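Local structure of putative baseplate protein (2FSD) at residues A[35-40]-A[85-90]; A[50-55]-A[61-66]; A[116-121]-A[133-138]. The protein probably recognises the receptor on the Lactococcus lactis cell surface, as the head domain of a lactococcal phage receptor-binding protein. One frame throughout, in Å; residues are numbered along the deposited sequence.

Contact 1. Residues A[35-40]-A[85-90]; sequences PWTDLN and PAFGTN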
loop_
_atom_site.group_PDB
_atom_site.type_symbol
_atom_site.label_atom_id
_atom_site.label_comp_id
_atom_site.label_asym_id
_atom_site.label_seq_id
_atom_site.Cartn_x
_atom_site.Cartn_y
_atom_site.Cartn_z
ATOM N N PRO A 35 11.621 -2.669 18.943
ATOM C CA PRO A 35 12.056 -3.664 17.950
ATOM C C PRO A 35 10.868 -4.367 17.270
ATOM O O PRO A 35 9.701 -4.137 17.632
ATOM C CB PRO A 35 12.871 -4.660 18.782
ATOM C CG PRO A 35 12.344 -4.527 20.154
ATOM C CD PRO A 35 11.936 -3.094 20.321
ATOM N N TRP A 36 11.178 -5.197 16.280
ATOM C CA TRP A 36 10.181 -6.014 15.621
ATOM C C TRP A 36 9.390 -6.774 16.687
ATOM O O TRP A 36 9.977 -7.459 17.548
ATOM C CB TRP A 36 10.836 -6.997 14.660
ATOM C CG TRP A 36 11.232 -6.445 13.293
ATOM C CD1 TRP A 36 12.452 -6.563 12.693
ATOM C CD2 TRP A 36 10.393 -5.755 12.353
ATOM N NE1 TRP A 36 12.436 -5.984 11.450
ATOM C CE2 TRP A 36 11.187 -5.476 11.212
ATOM C CE3 TRP A 36 9.049 -5.350 12.356
ATOM C CZ2 TRP A 36 10.683 -4.797 10.092
ATOM C CZ3 TRP A 36 8.548 -4.677 11.246
ATOM C CH2 TRP A 36 9.367 -4.405 10.130
ATOM N N THR A 37 8.066 -6.613 16.639
ATOM C CA THR A 37 7.133 -7.188 17.602
ATOM C C THR A 37 5.944 -7.745 16.829
ATOM O O THR A 37 5.437 -7.087 15.931
ATOM C CB THR A 37 6.625 -6.115 18.573
ATOM O OG1 THR A 37 7.741 -5.428 19.152
ATOM C CG2 THR A 37 5.757 -6.711 19.677
ATOM N N ASP A 38 5.522 -8.963 17.178
ATOM C CA ASP A 38 4.317 -9.557 16.614
ATOM C C ASP A 38 3.082 -8.774 17.061
ATOM O O ASP A 38 2.938 -8.434 18.237
ATOM C CB ASP A 38 4.161 -11.018 17.063
ATOM C CG ASP A 38 5.274 -11.914 16.564
ATOM O OD1 ASP A 38 5.727 -11.758 15.398
ATOM O OD2 ASP A 38 5.699 -12.786 17.361
ATOM N N LEU A 39 2.179 -8.501 16.128
ATOM C CA LEU A 39 0.887 -7.956 16.495
ATOM C C LEU A 39 0.066 -9.096 17.076
ATOM O O LEU A 39 0.369 -10.271 16.833
ATOM C CB LEU A 39 0.155 -7.360 15.300
ATOM C CG LEU A 39 0.562 -5.961 14.853
ATOM C CD1 LEU A 39 2.004 -5.951 14.371
ATOM C CD2 LEU A 39 -0.394 -5.475 13.756
ATOM N N ASN A 40 -0.948 -8.731 17.855
ATOM C CA ASN A 40 -1.980 -9.670 18.296
ATOM C C ASN A 40 -2.989 -9.809 17.169
ATOM O O ASN A 40 -3.471 -8.806 16.644
ATOM C CB ASN A 40 -2.659 -9.173 19.590
ATOM C CG ASN A 40 -1.639 -8.875 20.706
ATOM O OD1 ASN A 40 -0.744 -9.678 20.960
ATOM N ND2 ASN A 40 -1.758 -7.707 21.343
ATOM N N PRO A 85 0.296 -2.353 23.383
ATOM C CA PRO A 85 0.377 -1.040 24.051
ATOM C C PRO A 85 1.754 -0.375 24.073
ATOM O O PRO A 85 1.846 0.798 24.411
ATOM C CB PRO A 85 -0.044 -1.345 25.495
ATOM C CG PRO A 85 -0.830 -2.548 25.428
ATOM C CD PRO A 85 -0.361 -3.352 24.243
ATOM N N ALA A 86 2.813 -1.112 23.766
ATOM C CA ALA A 86 4.132 -0.516 23.658
ATOM C C ALA A 86 4.172 0.541 22.544
ATOM O O ALA A 86 4.863 1.555 22.688
ATOM C CB ALA A 86 5.198 -1.601 23.418
ATOM N N PHE A 87 3.425 0.313 21.456
ATOM C CA PHE A 87 3.442 1.212 20.287
ATOM C C PHE A 87 2.687 2.523 20.514
ATOM O O PHE A 87 2.860 3.471 19.753
ATOM C CB PHE A 87 2.916 0.506 19.023
ATOM C CG PHE A 87 3.827 -0.576 18.520
ATOM C CD1 PHE A 87 4.664 -0.354 17.440
ATOM C CD2 PHE A 87 3.874 -1.818 19.159
ATOM C CE1 PHE A 87 5.529 -1.355 16.991
ATOM C CE2 PHE A 87 4.729 -2.821 18.715
ATOM C CZ PHE A 87 5.553 -2.587 17.628
ATOM N N GLY A 88 1.840 2.570 21.541
ATOM C CA GLY A 88 1.213 3.816 21.967
ATOM C C GLY A 88 -0.032 4.193 21.190
ATOM O O GLY A 88 -0.685 3.344 20.585
ATOM N N THR A 89 -0.342 5.487 21.212
ATOM C CA THR A 89 -1.631 6.039 20.769
ATOM C C THR A 89 -1.514 6.807 19.450
ATOM O O THR A 89 -2.427 6.809 18.621
ATOM C CB THR A 89 -2.191 6.979 21.893
ATOM O OG1 THR A 89 -3.057 6.230 22.752
ATOM C CG2 THR A 89 -2.957 8.188 21.339
ATOM N N ASN A 90 -0.358 7.434 19.267
ATOM C CA ASN A 90 -0.116 8.399 18.202
ATOM C C ASN A 90 0.178 7.782 16.816
ATOM O O ASN A 90 1.051 8.268 16.067
ATOM C CB ASN A 90 1.058 9.272 18.640
ATOM C CG ASN A 90 2.285 8.450 18.982
ATOM O OD1 ASN A 90 2.229 7.212 19.008
ATOM N ND2 ASN A 90 3.397 9.127 19.258
#
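T37 and F87 carry the apolar part of this contact. The far end of the F87 ring comes up to the threonine at its edge: T37 CB lies near the ring plane, 3.8 Å from F87 CE2 and the same distance from F87 CZ. T37 OG1 is 3.9 Å from F87 CZ, and T37 CG2 is 4.1 Å from F87 CE2, so both branches of the threonine stand beside the ring rim. The two side chains run past one another, pointing opposite ways, and P35 O approaches the ring obliquely. F87 has its CG anti to its own carbonyl carbon (chi1 -68°), which sends the ring out from the turn-like backbone of 85-87 toward the strand.

The polar part stays within 35-40. T37 OG1 donates to P35 O over 2.8 Å, approaching 42° above the carbonyl plane. That bond ties the hydroxyl back to the strand and fixes the rotation of the T37 side chain, leaving CB turned to the phenylalanine.

Only 112 Å² is buried in all, a small meeting of barrel strand 34-41 with a loop. F87 itself is buried, since I34, A53, I55 and I60 also touch it; the loop between strands 77-82 and 94-102 thus inserts its aromatic side chain beside strands 34-41, 50-56 and 59-68 of the barrel.

Contact 2. Residues A[50-55]-A[61-66]; sequences ILQARI and YVRGNS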
loop_
_atom_site.group_PDB
_atom_site.type_symbol
_atom_site.label_atom_id
_atom_site.label_comp_id
_atom_site.label_asym_id
_atom_site.label_seq_id
_atom_site.Cartn_x
_atom_site.Cartn_y
_atom_site.Cartn_z
ATOM N N ILE A 50 3.582 -14.152 9.079
ATOM C CA ILE A 50 4.181 -13.243 10.068
ATOM C C ILE A 50 3.583 -11.836 9.975
ATOM O O ILE A 50 3.403 -11.296 8.889
ATOM C CB ILE A 50 5.736 -13.264 9.983
ATOM C CG1 ILE A 50 6.248 -14.679 10.320
ATOM C CG2 ILE A 50 6.373 -12.259 10.949
ATOM C CD1 ILE A 50 7.753 -14.831 10.263
ATOM N N LEU A 51 3.248 -11.281 11.139
ATOM C CA LEU A 51 2.609 -9.971 11.255
ATOM C C LEU A 51 3.259 -9.235 12.401
ATOM O O LEU A 51 3.070 -9.590 13.562
ATOM C CB LEU A 51 1.108 -10.106 11.528
ATOM C CG LEU A 51 0.362 -8.791 11.730
ATOM C CD1 LEU A 51 0.424 -7.874 10.491
ATOM C CD2 LEU A 51 -1.091 -9.060 12.145
ATOM N N GLN A 52 4.037 -8.218 12.067
ATOM C CA GLN A 52 4.844 -7.524 13.052
ATOM C C GLN A 52 5.075 -6.043 12.705
ATOM O O GLN A 52 4.911 -5.615 11.565
ATOM C CB GLN A 52 6.178 -8.262 13.227
ATOM C CG GLN A 52 6.844 -8.631 11.915
ATOM C CD GLN A 52 8.223 -9.222 12.075
ATOM O OE1 GLN A 52 8.711 -9.403 13.176
ATOM N NE2 GLN A 52 8.858 -9.522 10.963
ATOM N N ALA A 53 5.441 -5.275 13.723
ATOM C CA ALA A 53 5.714 -3.858 13.589
ATOM C C ALA A 53 6.924 -3.432 14.452
ATOM O O ALA A 53 7.286 -4.112 15.429
ATOM C CB ALA A 53 4.483 -3.050 13.942
ATOM N N ARG A 54 7.552 -2.320 14.059
ATOM C CA ARG A 54 8.705 -1.746 14.772
ATOM C C ARG A 54 8.672 -0.213 14.667
ATOM O O ARG A 54 8.055 0.345 13.754
ATOM C CB ARG A 54 10.018 -2.283 14.187
ATOM C CG ARG A 54 10.521 -1.474 13.010
ATOM C CD ARG A 54 11.589 -2.160 12.191
ATOM N NE ARG A 54 12.793 -2.456 12.951
ATOM C CZ ARG A 54 13.961 -2.823 12.425
ATOM N NH1 ARG A 54 14.130 -2.929 11.116
ATOM N NH2 ARG A 54 14.976 -3.078 13.230
ATOM N N ILE A 55 9.332 0.462 15.603
ATOM C CA ILE A 55 9.475 1.921 15.550
ATOM C C ILE A 55 10.958 2.269 15.596
ATOM O O ILE A 55 11.662 1.892 16.549
ATOM C CB ILE A 55 8.730 2.630 16.695
ATOM C CG1 ILE A 55 7.225 2.381 16.579
ATOM C CG2 ILE A 55 9.013 4.157 16.684
ATOM C CD1 ILE A 55 6.436 2.751 17.812
ATOM N N TYR A 61 6.973 0.982 11.131
ATOM C CA TYR A 61 6.977 0.078 9.993
ATOM C C TYR A 61 6.124 -1.132 10.343
ATOM O O TYR A 61 6.264 -1.698 11.418
ATOM C CB TYR A 61 8.399 -0.408 9.674
ATOM C CG TYR A 61 9.374 0.707 9.402
ATOM C CD1 TYR A 61 9.728 1.038 8.104
ATOM C CD2 TYR A 61 9.924 1.446 10.440
ATOM C CE1 TYR A 61 10.605 2.077 7.839
ATOM C CE2 TYR A 61 10.798 2.494 10.185
ATOM C CZ TYR A 61 11.132 2.800 8.877
ATOM O OH TYR A 61 11.998 3.821 8.604
ATOM N N VAL A 62 5.251 -1.530 9.431
ATOM C CA VAL A 62 4.422 -2.707 9.631
ATOM C C VAL A 62 4.531 -3.579 8.386
ATOM O O VAL A 62 4.491 -3.084 7.263
ATOM C CB VAL A 62 2.945 -2.344 9.901
ATOM C CG1 VAL A 62 2.216 -3.519 10.536
ATOM C CG2 VAL A 62 2.832 -1.116 10.788
ATOM N N ARG A 63 4.684 -4.881 8.598
ATOM C CA ARG A 63 4.694 -5.835 7.491
ATOM C C ARG A 63 3.892 -7.088 7.801
ATOM O O ARG A 63 3.819 -7.527 8.938
ATOM C CB ARG A 63 6.122 -6.214 7.109
ATOM C CG ARG A 63 6.964 -6.714 8.258
ATOM C CD ARG A 63 8.255 -7.288 7.718
ATOM N NE ARG A 63 9.171 -7.664 8.786
ATOM C CZ ARG A 63 10.482 -7.833 8.623
ATOM N NH1 ARG A 63 11.053 -7.649 7.442
ATOM N NH2 ARG A 63 11.234 -8.169 9.656
ATOM N N GLY A 64 3.293 -7.641 6.753
ATOM C CA GLY A 64 2.580 -8.893 6.819
ATOM C C GLY A 64 3.116 -9.796 5.731
ATOM O O GLY A 64 3.387 -9.349 4.610
ATOM N N ASN A 65 3.293 -11.064 6.078
ATOM C CA ASN A 65 3.727 -12.062 5.129
ATOM C C ASN A 65 2.884 -13.349 5.253
ATOM O O ASN A 65 2.925 -14.044 6.270
ATOM C CB ASN A 65 5.230 -12.331 5.304
ATOM C CG ASN A 65 5.800 -13.136 4.178
ATOM O OD1 ASN A 65 5.527 -14.325 4.059
ATOM N ND2 ASN A 65 6.582 -12.496 3.326
ATOM N N SER A 66 2.106 -13.611 4.203
ATOM C CA SER A 66 1.253 -14.781 4.083
ATOM C C SER A 66 0.395 -14.966 5.322
ATOM O O SER A 66 0.411 -16.011 5.957
ATOM C CB SER A 66 2.082 -16.039 3.796
ATOM O OG SER A 66 2.693 -15.978 2.518
#
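I50 O takes the backbone N-H of N65 over 2.8 Å, and G64 CA also approaches it at 3.3 Å in a CA-H...O contact. I50 N returns a bond to N65 O at 2.9 Å. The same reciprocal pattern joins Q52 with R63 and R54 with Y61, making three hydrogen-bonded pairs with L51-G64 and A53-V62 as the non-hydrogen-bonded pairs between them. This is the antiparallel ladder of a beta hairpin; the axes of the two short segments approach to 4.8 Å and run at 176°.

On one face, Q52 and R63 run side by side in the same direction, with the amide and guanidinium planes 20° apart. Next along, R54 CG passes Y61 CD2 at 3.9 Å, and the guanidinium and ring planes are 67° apart. W36 makes cation-pi contacts with both arginines. On the opposite face, A53 CB meets V62 CG2 at 4.1 Å, while L51 CD1 comes within 3.7 Å of R63 O.

The chemistry is therefore divided by face: Q52, R54, Y61 and R63 gather around W36 on one side, small and branched apolar groups turn toward the barrel interior on the other, and the backbone bonds hold the two strands in register.

Contact 3. Residues A[116-121]-A[133-138]; sequences SGIAVG and ISFALS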
loop_
_atom_site.group_PDB
_atom_site.type_symbol
_atom_site.label_atom_id
_atom_site.label_comp_id
_atom_site.label_asym_id
_atom_site.label_seq_id
_atom_site.Cartn_x
_atom_site.Cartn_y
_atom_site.Cartn_z
ATOM N N SER A 116 -6.201 1.630 15.628
ATOM C CA SER A 116 -6.960 0.414 15.938
ATOM C C SER A 116 -6.333 -0.881 15.453
ATOM O O SER A 116 -6.800 -1.962 15.820
ATOM C CB SER A 116 -8.365 0.519 15.365
ATOM O OG SER A 116 -8.973 1.699 15.835
ATOM N N GLY A 117 -5.296 -0.774 14.623
ATOM C CA GLY A 117 -4.552 -1.931 14.158
ATOM C C GLY A 117 -4.479 -2.023 12.652
ATOM O O GLY A 117 -4.427 -1.003 11.958
ATOM N N ILE A 118 -4.435 -3.261 12.168
ATOM C CA ILE A 118 -4.427 -3.584 10.748
ATOM C C ILE A 118 -5.722 -4.323 10.440
ATOM O O ILE A 118 -6.158 -5.176 11.201
ATOM C CB ILE A 118 -3.204 -4.486 10.358
ATOM C CG1 ILE A 118 -1.868 -3.759 10.608
ATOM C CG2 ILE A 118 -3.302 -4.960 8.886
ATOM C CD1 ILE A 118 -1.586 -2.611 9.674
ATOM N N ALA A 119 -6.348 -3.957 9.333
ATOM C CA ALA A 119 -7.556 -4.615 8.857
ATOM C C ALA A 119 -7.473 -4.691 7.332
ATOM O O ALA A 119 -6.730 -3.931 6.703
ATOM C CB ALA A 119 -8.798 -3.855 9.315
ATOM N N VAL A 120 -8.209 -5.616 6.735
ATOM C CA VAL A 120 -8.063 -5.853 5.301
ATOM C C VAL A 120 -9.385 -5.666 4.547
ATOM O O VAL A 120 -10.429 -6.115 4.990
ATOM C CB VAL A 120 -7.354 -7.225 5.027
ATOM C CG1 VAL A 120 -8.159 -8.406 5.565
ATOM C CG2 VAL A 120 -7.038 -7.386 3.547
ATOM N N GLY A 121 -9.310 -4.961 3.415
ATOM C CA GLY A 121 -10.467 -4.672 2.573
ATOM C C GLY A 121 -10.375 -5.314 1.204
ATOM O O GLY A 121 -9.289 -5.673 0.751
ATOM N N ILE A 133 -2.660 -12.778 3.179
ATOM C CA ILE A 133 -2.232 -11.423 2.775
ATOM C C ILE A 133 -0.754 -11.107 3.092
ATOM O O ILE A 133 -0.208 -11.537 4.106
ATOM C CB ILE A 133 -3.162 -10.305 3.368
ATOM C CG1 ILE A 133 -3.109 -10.285 4.901
ATOM C CG2 ILE A 133 -4.593 -10.510 2.884
ATOM C CD1 ILE A 133 -3.729 -9.055 5.517
ATOM N N SER A 134 -0.140 -10.362 2.181
ATOM C CA SER A 134 1.190 -9.820 2.339
ATOM C C SER A 134 1.148 -8.319 2.046
ATOM O O SER A 134 0.432 -7.857 1.143
ATOM C CB SER A 134 2.189 -10.507 1.392
ATOM O OG SER A 134 2.387 -11.880 1.720
ATOM N N PHE A 135 1.913 -7.560 2.831
ATOM C CA PHE A 135 1.998 -6.115 2.666
ATOM C C PHE A 135 3.190 -5.562 3.427
ATOM O O PHE A 135 3.768 -6.239 4.277
ATOM C CB PHE A 135 0.716 -5.427 3.152
ATOM C CG PHE A 135 0.513 -5.509 4.644
ATOM C CD1 PHE A 135 0.973 -4.491 5.479
ATOM C CD2 PHE A 135 -0.129 -6.600 5.211
ATOM C CE1 PHE A 135 0.800 -4.566 6.858
ATOM C CE2 PHE A 135 -0.308 -6.684 6.581
ATOM C CZ PHE A 135 0.156 -5.672 7.409
ATOM N N ALA A 136 3.529 -4.312 3.123
ATOM C CA ALA A 136 4.484 -3.553 3.916
ATOM C C ALA A 136 4.120 -2.066 3.883
ATOM O O ALA A 136 3.760 -1.503 2.836
ATOM C CB ALA A 136 5.910 -3.786 3.427
ATOM N N LEU A 137 4.188 -1.431 5.036
ATOM C CA LEU A 137 3.889 -0.014 5.105
ATOM C C LEU A 137 4.701 0.674 6.189
ATOM O O LEU A 137 5.295 0.022 7.046
ATOM C CB LEU A 137 2.386 0.221 5.293
ATOM C CG LEU A 137 1.673 -0.389 6.498
ATOM C CD1 LEU A 137 1.977 0.354 7.815
ATOM C CD2 LEU A 137 0.180 -0.392 6.222
ATOM N N SER A 138 4.740 1.999 6.102
ATOM C CA SER A 138 5.415 2.820 7.093
ATOM C C SER A 138 5.002 4.294 6.973
ATOM O O SER A 138 4.688 4.778 5.891
ATOM C CB SER A 138 6.934 2.682 6.975
ATOM O OG SER A 138 7.419 3.256 5.785
#
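I118 and F135 point at one another from facing walls of an antiparallel beta barrel, joining the inner surfaces of strands 117-121 and 132-140. These strands are not neighbours in the sheet. The axes of their short segments pass 10.1 Å apart at 123°, and the buried side chains between them meet in the core.

The isoleucine brings two methyls to the outer end of the phenyl ring. I118 CG2 is 3.8 Å from F135 CZ, and I118 CD1 is 4.2 Å from both F135 CE1 and CZ. CG2 approaches the ring obliquely. F135 has CG lodged between its backbone N and carbonyl carbon (chi1 68°), a setting that directs the ring inward from its strand toward I118. The same isoleucine reaches L137 more loosely, 4.5 Å from I118 CD1 to L137 CD2.

V120 and I133 meet differently, tip to tip. I133 brings both branches to the valine: its CD1 lies 4.1 Å from V120 CB, and its CG2 faces V120 CG2.

Around this pair F100 of strand 94-102 packs against both residues, while V62 touches I118 and L137. Strand 132-140 also meets the second subunit of the assembly: L137 and S138 pair with a strand of that chain in an antiparallel ladder, and A136 N is hydrogen-bonded to S97 OG of the second subunit. Back in the core, the closest approach of the V120 and I133 methyls is 4.0 Å, from V120 CG2 to I133 CG2.

Overall arrangement
One segment of contact 1, both of contact 2 and one of contact 3 lie on the consecutive barrel strands 34-41, 50-56, 59-68 and 132-140; 85-90 is a loop and 117-121 lies elsewhere in the barrel. Contact 1 joins contact 2 (centres 10 Å apart) through probable backbone hydrogen bonds, T37 O to A53 N and L39 N to L51 O, both 2.9 Å. Contact 2 passes to contact 3, centres 8 Å apart, where V62 O lies 2.8 Å from L137 N, again a probable hydrogen bond. Contacts 1 and 3 are 14 Å apart between centres, yet L39 CD2 reaches I118 CG1 at 3.9 Å. Contact 3 lies near the centre of the chain, contact 1 about 13 Å from it.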